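Local coordinates for metallo-beta-lactamase domain-containing protein 1 (Thermotoga maritima, PDB 1ZTC) that is a putative metal-dependent hydrolase of the metallo-beta-lactamase superfamily, probably an endoribonuclease, that binds a pair of nickel ions in this crystal, at residues I74-H86 and P150-D162. Sequence-based numbering, arbitrary orientation.
Sequences ITDVLFTHVHLDH and PWHAREHLSFLLD. With NI (nickel (II) ion), chain F; NI (nickel (II) ion), chain E; PO4 (phosphate ion), chain G.
H81 and H83 meet H152 on one nickel ion, a buried contact at the active-site end of the metallo-beta-lactamase fold, where loops from its two sheets converge. HVHLDH, residues 81 to 86, is the HxHxDH motif of the superfamily. Imidazole suits these places because one nitrogen can bind the metal while the other carries a proton for a second-shell bond: H81 and H152 bind through NE2, H83 through ND1, with H152 NE2 2.3 Å from the nickel. The H152 ring turns its edge toward the face of H81, planes at 87°, in an offset edge-to-face pair. H156 lies over one face of the H81 ring, its CD2 3.5 Å from H81 ND1. H81 ND1 also donates to T80 OG1 (2.9 Å), nearly in the ring plane, and D50 engages that hydroxyl; this chain should fix the ring's rotation. In the second shell, E155 bends at chi2 (-80°) and takes the V82 backbone N-H on the anti lone pair of OE2 (2.9 Å), while K107 forms a salt bridge with OE1. L157 N donates to T80 O (2.7 Å), fastening the start of strand 157-163 to the loop after strand 76-78. The F159 ring reaches across to the other sheet, CE1 against L78 CD2 (3.8 Å), and also touches I49. D174 bridges both nickels; H86 and H211 bind the second, with D85 OD2 at a longer 2.9 Å. Strand 76-78 lies between 45-49 and 97-101, strand 157-163 between 144-148 and 169-171, and helix 192-201 packs on S158 and L160 of strand 157-163.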
loop_
_atom_site.group_PDB
_atom_site.type_symbol
_atom_site.label_atom_id
_atom_site.label_comp_id
_atom_site.label_asym_id
_atom_site.label_seq_id
_atom_site.Cartn_x
_atom_site.Cartn_y
_atom_site.Cartn_z
ATOM N N ILE A 74 -22.362 -19.017 4.232
ATOM C CA ILE A 74 -22.575 -18.390 2.939
ATOM C C ILE A 74 -23.092 -19.441 1.958
ATOM O O ILE A 74 -22.442 -20.447 1.745
ATOM C CB ILE A 74 -21.265 -17.765 2.413
ATOM C CG1 ILE A 74 -20.755 -16.693 3.403
ATOM C CG2 ILE A 74 -21.451 -17.214 1.013
ATOM C CD1 ILE A 74 -21.774 -15.628 3.805
ATOM N N THR A 75 -24.249 -19.150 1.364
ATOM C CA THR A 75 -24.977 -20.042 0.471
ATOM C C THR A 75 -24.734 -19.751 -1.016
ATOM O O THR A 75 -24.861 -20.629 -1.838
ATOM C CB THR A 75 -26.507 -19.919 0.743
ATOM O OG1 THR A 75 -26.929 -18.549 0.559
ATOM C CG2 THR A 75 -26.820 -20.358 2.165
ATOM N N ASP A 76 -24.432 -18.502 -1.356
ATOM C CA ASP A 76 -24.328 -18.096 -2.754
ATOM C C ASP A 76 -23.232 -17.061 -2.913
ATOM O O ASP A 76 -23.129 -16.127 -2.110
ATOM C CB ASP A 76 -25.648 -17.500 -3.266
ATOM C CG ASP A 76 -26.835 -18.445 -3.103
ATOM O OD1 ASP A 76 -27.127 -19.216 -4.045
ATOM O OD2 ASP A 76 -27.470 -18.428 -2.032
ATOM N N VAL A 77 -22.427 -17.218 -3.960
ATOM C CA VAL A 77 -21.369 -16.260 -4.263
ATOM C C VAL A 77 -21.387 -15.961 -5.748
ATOM O O VAL A 77 -21.305 -16.885 -6.570
ATOM C CB VAL A 77 -19.966 -16.786 -3.856
ATOM C CG1 VAL A 77 -18.869 -15.804 -4.272
ATOM C CG2 VAL A 77 -19.919 -17.021 -2.362
ATOM N N LEU A 78 -21.536 -14.682 -6.079
ATOM C CA LEU A 78 -21.558 -14.239 -7.471
ATOM C C LEU A 78 -20.313 -13.408 -7.785
ATOM O O LEU A 78 -19.809 -12.661 -6.931
ATOM C CB LEU A 78 -22.826 -13.438 -7.764
ATOM C CG LEU A 78 -24.145 -14.162 -7.481
ATOM C CD1 LEU A 78 -24.586 -13.981 -6.043
ATOM C CD2 LEU A 78 -25.223 -13.651 -8.397
ATOM N N PHE A 79 -19.824 -13.558 -9.010
ATOM C CA PHE A 79 -18.653 -12.835 -9.473
ATOM C C PHE A 79 -18.993 -11.883 -10.601
ATOM O O PHE A 79 -19.571 -12.277 -11.608
ATOM C CB PHE A 79 -17.579 -13.791 -10.005
ATOM C CG PHE A 79 -17.164 -14.875 -9.043
ATOM C CD1 PHE A 79 -16.691 -14.558 -7.772
ATOM C CD2 PHE A 79 -17.177 -16.209 -9.440
ATOM C CE1 PHE A 79 -16.283 -15.550 -6.891
ATOM C CE2 PHE A 79 -16.780 -17.201 -8.570
ATOM C CZ PHE A 79 -16.314 -16.867 -7.284
ATOM N N THR A 80 -18.588 -10.629 -10.458
ATOM C CA THR A 80 -18.599 -9.727 -11.595
ATOM C C THR A 80 -17.701 -10.287 -12.682
ATOM O O THR A 80 -18.080 -10.341 -13.840
ATOM C CB THR A 80 -18.178 -8.307 -11.217
ATOM O OG1 THR A 80 -16.863 -8.304 -10.658
ATOM C CG2 THR A 80 -19.183 -7.727 -10.238
ATOM N N HIS A 81 -16.516 -10.748 -12.296
ATOM C CA HIS A 81 -15.636 -11.375 -13.238
ATOM C C HIS A 81 -14.504 -12.126 -12.555
ATOM O O HIS A 81 -14.287 -11.980 -11.357
ATOM C CB HIS A 81 -15.077 -10.327 -14.195
ATOM C CG HIS A 81 -14.186 -9.316 -13.555
ATOM N ND1 HIS A 81 -14.592 -8.513 -12.511
ATOM C CD2 HIS A 81 -12.925 -8.939 -13.856
ATOM C CE1 HIS A 81 -13.621 -7.684 -12.204
ATOM N NE2 HIS A 81 -12.597 -7.931 -12.995
ATOM N N VAL A 82 -13.744 -12.870 -13.351
ATOM C CA VAL A 82 -12.732 -13.766 -12.842
ATOM C C VAL A 82 -11.376 -13.084 -12.846
ATOM O O VAL A 82 -10.554 -13.327 -13.707
ATOM C CB VAL A 82 -12.745 -15.067 -13.660
ATOM C CG1 VAL A 82 -11.646 -16.034 -13.132
ATOM C CG2 VAL A 82 -14.108 -15.668 -13.556
ATOM N N HIS A 83 -11.200 -12.154 -11.905
ATOM C CA HIS A 83 -9.933 -11.531 -11.624
ATOM C C HIS A 83 -9.689 -11.786 -10.161
ATOM O O HIS A 83 -10.609 -11.664 -9.320
ATOM C CB HIS A 83 -9.883 -10.020 -11.952
ATOM C CG HIS A 83 -9.696 -9.724 -13.415
ATOM N ND1 HIS A 83 -9.742 -8.444 -13.937
ATOM C CD2 HIS A 83 -9.522 -10.550 -14.482
ATOM C CE1 HIS A 83 -9.590 -8.496 -15.253
ATOM N NE2 HIS A 83 -9.453 -9.761 -15.607
ATOM N N LEU A 84 -8.448 -12.120 -9.853
ATOM C CA LEU A 84 -8.068 -12.608 -8.538
ATOM C C LEU A 84 -8.460 -11.696 -7.368
ATOM O O LEU A 84 -8.823 -12.162 -6.293
ATOM C CB LEU A 84 -6.546 -12.797 -8.517
ATOM C CG LEU A 84 -6.016 -13.844 -7.555
ATOM C CD1 LEU A 84 -6.653 -15.206 -7.784
ATOM C CD2 LEU A 84 -4.480 -13.881 -7.733
ATOM N N ASP A 85 -8.350 -10.387 -7.583
ATOM C CA ASP A 85 -8.666 -9.397 -6.529
ATOM C C ASP A 85 -10.175 -9.345 -6.179
ATOM O O ASP A 85 -10.578 -8.816 -5.125
ATOM C CB ASP A 85 -8.120 -8.011 -6.918
ATOM C CG ASP A 85 -8.690 -7.492 -8.238
ATOM O OD1 ASP A 85 -8.719 -8.239 -9.255
ATOM O OD2 ASP A 85 -9.146 -6.343 -8.238
ATOM N N HIS A 86 -10.985 -9.969 -7.029
ATOM C CA HIS A 86 -12.429 -10.141 -6.809
ATOM C C HIS A 86 -12.838 -11.541 -6.291
ATOM O O HIS A 86 -13.846 -11.691 -5.585
ATOM C CB HIS A 86 -13.147 -9.871 -8.151
ATOM C CG HIS A 86 -13.091 -8.442 -8.574
ATOM N ND1 HIS A 86 -14.202 -7.627 -8.571
ATOM C CD2 HIS A 86 -12.050 -7.664 -8.964
ATOM C CE1 HIS A 86 -13.851 -6.413 -8.959
ATOM N NE2 HIS A 86 -12.552 -6.404 -9.180
ATOM N N PRO A 150 -19.518 -6.771 -20.938
ATOM C CA PRO A 150 -18.150 -7.214 -21.295
ATOM C C PRO A 150 -17.191 -6.086 -21.734
ATOM O O PRO A 150 -16.560 -6.177 -22.752
ATOM C CB PRO A 150 -18.402 -8.219 -22.432
ATOM C CG PRO A 150 -19.658 -7.693 -23.094
ATOM C CD PRO A 150 -20.492 -7.066 -22.009
ATOM N N TRP A 151 -17.107 -5.015 -20.966
ATOM C CA TRP A 151 -16.267 -3.858 -21.324
ATOM C C TRP A 151 -15.184 -3.760 -20.271
ATOM O O TRP A 151 -15.010 -2.737 -19.572
ATOM C CB TRP A 151 -17.126 -2.598 -21.416
ATOM C CG TRP A 151 -18.370 -2.902 -22.217
ATOM C CD1 TRP A 151 -18.415 -3.359 -23.505
ATOM C CD2 TRP A 151 -19.724 -2.844 -21.761
ATOM N NE1 TRP A 151 -19.710 -3.561 -23.877
ATOM C CE2 TRP A 151 -20.536 -3.255 -22.829
ATOM C CE3 TRP A 151 -20.325 -2.465 -20.556
ATOM C CZ2 TRP A 151 -21.922 -3.303 -22.738
ATOM C CZ3 TRP A 151 -21.706 -2.510 -20.456
ATOM C CH2 TRP A 151 -22.490 -2.940 -21.537
ATOM N N HIS A 152 -14.470 -4.862 -20.150
ATOM C CA HIS A 152 -13.378 -5.011 -19.198
ATOM C C HIS A 152 -12.815 -6.437 -19.313
ATOM O O HIS A 152 -11.603 -6.658 -19.396
ATOM C CB HIS A 152 -13.848 -4.740 -17.751
ATOM C CG HIS A 152 -12.773 -4.968 -16.746
ATOM N ND1 HIS A 152 -11.700 -4.116 -16.612
ATOM C CD2 HIS A 152 -12.559 -5.991 -15.880
ATOM C CE1 HIS A 152 -10.887 -4.583 -15.679
ATOM N NE2 HIS A 152 -11.384 -5.723 -15.231
ATOM N N ALA A 153 -13.730 -7.408 -19.334
ATOM C CA ALA A 153 -13.377 -8.821 -19.564
ATOM C C ALA A 153 -14.587 -9.482 -20.200
ATOM O O ALA A 153 -15.726 -9.032 -19.974
ATOM C CB ALA A 153 -13.011 -9.485 -18.246
ATOM N N ARG A 154 -14.365 -10.504 -21.021
ATOM C CA ARG A 154 -15.456 -11.109 -21.789
ATOM C C ARG A 154 -16.566 -11.664 -20.893
ATOM O O ARG A 154 -17.729 -11.717 -21.290
ATOM C CB ARG A 154 -14.935 -12.234 -22.685
ATOM C CG ARG A 154 -14.464 -13.496 -21.903
ATOM C CD ARG A 154 -13.696 -14.492 -22.761
ATOM N NE ARG A 154 -12.341 -14.021 -23.047
ATOM C CZ ARG A 154 -11.455 -14.674 -23.788
ATOM N NH1 ARG A 154 -11.769 -15.835 -24.353
ATOM N NH2 ARG A 154 -10.245 -14.149 -23.974
ATOM N N GLU A 155 -16.210 -12.094 -19.685
ATOM C CA GLU A 155 -17.188 -12.718 -18.771
ATOM C C GLU A 155 -17.831 -11.737 -17.787
ATOM O O GLU A 155 -18.545 -12.135 -16.859
ATOM C CB GLU A 155 -16.530 -13.866 -18.005
ATOM C CG GLU A 155 -15.658 -13.498 -16.792
ATOM C CD GLU A 155 -14.249 -13.030 -17.152
ATOM O OE1 GLU A 155 -13.921 -12.900 -18.366
ATOM O OE2 GLU A 155 -13.460 -12.832 -16.202
ATOM N N HIS A 156 -17.582 -10.450 -17.990
ATOM C CA HIS A 156 -17.900 -9.471 -16.988
ATOM C C HIS A 156 -19.409 -9.244 -16.848
ATOM O O HIS A 156 -20.145 -9.057 -17.840
ATOM C CB HIS A 156 -17.172 -8.146 -17.258
ATOM C CG HIS A 156 -17.280 -7.181 -16.116
ATOM N ND1 HIS A 156 -18.404 -6.402 -15.903
ATOM C CD2 HIS A 156 -16.429 -6.914 -15.089
ATOM C CE1 HIS A 156 -18.227 -5.690 -14.799
ATOM N NE2 HIS A 156 -17.038 -5.986 -14.286
ATOM N N LEU A 157 -19.842 -9.204 -15.595
ATOM C CA LEU A 157 -21.234 -8.995 -15.218
ATOM C C LEU A 157 -21.379 -7.832 -14.261
ATOM O O LEU A 157 -20.498 -7.582 -13.417
ATOM C CB LEU A 157 -21.778 -10.229 -14.492
ATOM C CG LEU A 157 -21.808 -11.561 -15.244
ATOM C CD1 LEU A 157 -22.184 -12.662 -14.258
ATOM C CD2 LEU A 157 -22.739 -11.547 -16.435
ATOM N N SER A 158 -22.525 -7.152 -14.381
ATOM C CA SER A 158 -22.978 -6.171 -13.407
ATOM C C SER A 158 -24.322 -6.669 -12.843
ATOM O O SER A 158 -25.063 -7.415 -13.511
ATOM C CB SER A 158 -23.086 -4.763 -14.031
ATOM O OG SER A 158 -21.862 -4.355 -14.650
ATOM N N PHE A 159 -24.609 -6.273 -11.607
ATOM C CA PHE A 159 -25.790 -6.735 -10.888
ATOM C C PHE A 159 -26.614 -5.566 -10.327
ATOM O O PHE A 159 -26.097 -4.700 -9.626
ATOM C CB PHE A 159 -25.399 -7.634 -9.726
ATOM C CG PHE A 159 -24.559 -8.798 -10.107
ATOM C CD1 PHE A 159 -25.136 -9.937 -10.667
ATOM C CD2 PHE A 159 -23.182 -8.761 -9.929
ATOM C CE1 PHE A 159 -24.356 -11.028 -11.036
ATOM C CE2 PHE A 159 -22.398 -9.838 -10.295
ATOM C CZ PHE A 159 -22.976 -10.981 -10.852
ATOM N N LEU A 160 -27.901 -5.570 -10.640
ATOM C CA LEU A 160 -28.830 -4.580 -10.136
ATOM C C LEU A 160 -29.671 -5.218 -9.047
ATOM O O LEU A 160 -30.324 -6.258 -9.275
ATOM C CB LEU A 160 -29.715 -4.081 -11.282
ATOM C CG LEU A 160 -30.689 -2.932 -10.973
ATOM C CD1 LEU A 160 -29.932 -1.617 -10.715
ATOM C CD2 LEU A 160 -31.650 -2.762 -12.127
ATOM N N LEU A 161 -29.680 -4.586 -7.880
ATOM C CA LEU A 161 -30.259 -5.160 -6.682
ATOM C C LEU A 161 -31.448 -4.300 -6.231
ATOM O O LEU A 161 -31.332 -3.082 -6.155
ATOM C CB LEU A 161 -29.214 -5.189 -5.568
ATOM C CG LEU A 161 -27.762 -5.601 -5.893
ATOM C CD1 LEU A 161 -26.934 -5.522 -4.623
ATOM C CD2 LEU A 161 -27.729 -6.993 -6.468
ATOM N N ASP A 162 -32.550 -4.936 -5.895
ATOM C CA ASP A 162 -33.646 -4.221 -5.245
ATOM C C ASP A 162 -33.632 -4.540 -3.755
ATOM O O ASP A 162 -34.046 -5.610 -3.320
ATOM C CB ASP A 162 -34.979 -4.426 -5.928
ATOM C CG ASP A 162 -35.084 -3.576 -7.242
ATOM O OD1 ASP A 162 -34.840 -2.340 -7.226
ATOM O OD2 ASP A 162 -35.370 -4.174 -8.292
HETATM NI NI NI F . -10.852 -6.695 -13.230
HETATM NI NI NI E . -10.968 -5.079 -10.060
HETATM P P PO4 G . -10.674 -10.653 -22.288
HETATM O O1 PO4 G . -10.491 -11.289 -23.633
HETATM O O2 PO4 G . -9.470 -10.891 -21.440
HETATM O O3 PO4 G . -11.787 -11.339 -21.542
HETATM O O4 PO4 G . -10.976 -9.191 -22.494
HETATM O O HOH W 1 -18.911 -13.534 -14.315
HETATM O O HOH W 2 -10.868 -13.672 -16.486
HETATM O O HOH W 3 -8.605 -4.439 -10.899
HETATM O O HOH W 4 -9.818 -6.902 -11.311
HETATM O O HOH W 5 -8.901 -5.248 -13.203
#